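Local atomic coordinates of hypothetical protein MerP (Cupriavidus metallidurans, PDB entry 1OSD), a protein that binds mercury in the periplasm and probably passes it on as part of the bacterial mercury-resistance system. Residues A[32-37]-A[41-46]. Numbering follows the deposited sequence.
Sequences SKVDVT and RQAVVT
Thr46 pairs with two residues at once where the edge strand 31-37 meets strand 42-48: its O accepts the N-H of Ser32 at 2.8 Å and, more weakly, that of Lys33. This is a classic beta bulge. Beyond it the antiparallel pairing runs regularly, Asp35 with Val44 and Thr37 with Gln42 forming hydrogen-bonded pairs; Val44 N reaches Asp35 O at 2.9 Å, nearly straight at 170°. At the turn, Arg41 and Gln42 both face Thr37, a G1 bulge.

From CB outward, Thr46 first meets Lys33, its CB sitting 4.0 Å from both the O and the CB of that residue. With OG1 anti to the carbonyl carbon (chi1 -69°), CG2 lies anti to the backbone N and comes within 4.1 Å of Ser32 CB, while OG1 hydrogen-bonds Thr4 OG1 on the neighbouring strand 2-8. On the same face Lys33 runs away from the hairpin partner, and its NZ makes a long salt bridge, 3.6 Å, with Asp35 OD1.

The other face is apolar. Val34 and Val45 run alongside each other, CG2 of Val34 4.0 Å from CG1 of Val45, and both touch Ile25 of helix 17-26. Farther along, Val36 CG1 rests 3.8 Å from Ala43 CB. One face thus packs against helix 17-26 while the other carries mostly polar groups, as expected for the β2-β3 hairpin of the ferredoxin-like βαββαβ fold of heavy-metal-associated domains.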
loop_
_atom_site.group_PDB
_atom_site.type_symbol
_atom_site.label_atom_id
_atom_site.label_comp_id
_atom_site.label_asym_id
_atom_site.label_seq_id
_atom_site.Cartn_x
_atom_site.Cartn_y
_atom_site.Cartn_z
ATOM N N SER A 32 0.211 -5.063 -9.326
ATOM C CA SER A 32 1.421 -5.621 -9.979
ATOM C C SER A 32 2.672 -5.692 -9.145
ATOM O O SER A 32 3.531 -6.565 -9.383
ATOM C CB SER A 32 1.774 -4.753 -11.182
ATOM O OG SER A 32 0.717 -5.016 -11.997
ATOM N N LYS A 33 2.843 -4.707 -8.295
ATOM C CA LYS A 33 4.115 -4.530 -7.593
ATOM C C LYS A 33 3.850 -3.638 -6.390
ATOM O O LYS A 33 3.103 -2.634 -6.511
ATOM C CB LYS A 33 5.152 -3.872 -8.510
ATOM C CG LYS A 33 6.606 -4.012 -8.054
ATOM C CD LYS A 33 7.557 -3.163 -8.945
ATOM C CE LYS A 33 9.031 -3.040 -8.388
ATOM N NZ LYS A 33 9.819 -4.327 -8.200
ATOM N N VAL A 34 4.380 -4.075 -5.252
ATOM C CA VAL A 34 4.427 -3.323 -4.025
ATOM C C VAL A 34 5.835 -3.347 -3.388
ATOM O O VAL A 34 6.452 -4.428 -3.121
ATOM C CB VAL A 34 3.441 -3.793 -3.044
ATOM C CG1 VAL A 34 3.469 -2.885 -1.839
ATOM C CG2 VAL A 34 2.031 -3.686 -3.614
ATOM N N ASP A 35 6.387 -2.150 -3.183
ATOM C CA ASP A 35 7.625 -2.066 -2.411
ATOM C C ASP A 35 7.396 -1.143 -1.228
ATOM O O ASP A 35 6.877 -0.011 -1.387
ATOM C CB ASP A 35 8.710 -1.497 -3.290
ATOM C CG ASP A 35 9.161 -2.484 -4.350
ATOM O OD1 ASP A 35 9.456 -2.012 -5.459
ATOM O OD2 ASP A 35 9.285 -3.718 -4.141
ATOM N N VAL A 36 7.864 -1.581 -0.075
ATOM C CA VAL A 36 7.648 -0.860 1.176
ATOM C C VAL A 36 8.958 -0.394 1.721
ATOM O O VAL A 36 9.939 -1.132 1.651
ATOM C CB VAL A 36 6.989 -1.697 2.206
ATOM C CG1 VAL A 36 5.536 -1.940 1.843
ATOM C CG2 VAL A 36 7.785 -3.101 2.351
ATOM N N THR A 37 8.921 0.719 2.406
ATOM C CA THR A 37 10.110 1.316 3.064
ATOM C C THR A 37 9.835 1.709 4.464
ATOM O O THR A 37 8.970 2.571 4.775
ATOM C CB THR A 37 10.694 2.500 2.241
ATOM O OG1 THR A 37 11.040 1.990 0.940
ATOM C CG2 THR A 37 11.994 2.966 2.883
ATOM N N ARG A 41 8.193 5.083 6.101
ATOM C CA ARG A 41 6.825 4.656 6.336
ATOM C C ARG A 41 6.020 4.822 5.091
ATOM O O ARG A 41 4.977 5.482 5.054
ATOM C CB ARG A 41 6.224 5.419 7.437
ATOM C CG ARG A 41 6.780 5.097 8.775
ATOM C CD ARG A 41 6.277 6.009 9.885
ATOM N NE ARG A 41 7.181 5.868 11.035
ATOM C CZ ARG A 41 7.031 6.570 12.163
ATOM N NH1 ARG A 41 5.974 7.386 12.329
ATOM N NH2 ARG A 41 7.897 6.395 13.142
ATOM N N GLN A 42 6.532 4.212 4.011
ATOM C CA GLN A 42 5.787 4.272 2.809
ATOM C C GLN A 42 5.701 2.984 1.994
ATOM O O GLN A 42 6.439 2.007 2.279
ATOM C CB GLN A 42 6.136 5.518 2.022
ATOM C CG GLN A 42 7.519 5.786 1.597
ATOM C CD GLN A 42 7.697 7.164 0.895
ATOM O OE1 GLN A 42 7.330 8.257 1.431
ATOM N NE2 GLN A 42 8.362 7.093 -0.146
ATOM N N ALA A 43 4.687 2.911 1.125
ATOM C CA ALA A 43 4.492 1.799 0.141
ATOM C C ALA A 43 4.216 2.396 -1.224
ATOM O O ALA A 43 3.340 3.311 -1.333
ATOM C CB ALA A 43 3.324 0.887 0.590
ATOM N N VAL A 44 4.953 1.917 -2.271
ATOM C CA VAL A 44 4.846 2.352 -3.660
ATOM C C VAL A 44 4.174 1.179 -4.419
ATOM O O VAL A 44 4.721 0.045 -4.466
ATOM C CB VAL A 44 6.305 2.649 -4.382
ATOM C CG1 VAL A 44 6.149 3.021 -5.914
ATOM C CG2 VAL A 44 7.311 3.589 -3.534
ATOM N N VAL A 45 2.975 1.443 -4.958
ATOM C CA VAL A 45 2.096 0.407 -5.504
ATOM C C VAL A 45 1.860 0.711 -6.927
ATOM O O VAL A 45 1.453 1.815 -7.281
ATOM C CB VAL A 45 0.726 0.411 -4.814
ATOM C CG1 VAL A 45 -0.146 -0.760 -5.314
ATOM C CG2 VAL A 45 0.851 0.464 -3.321
ATOM N N THR A 46 2.172 -0.273 -7.764
ATOM C CA THR A 46 1.913 -0.234 -9.208
ATOM C C THR A 46 0.693 -1.169 -9.476
ATOM O O THR A 46 0.630 -2.320 -9.030
ATOM C CB THR A 46 3.086 -0.747 -9.992
ATOM O OG1 THR A 46 4.184 0.164 -9.900
ATOM C CG2 THR A 46 2.733 -0.823 -11.497
#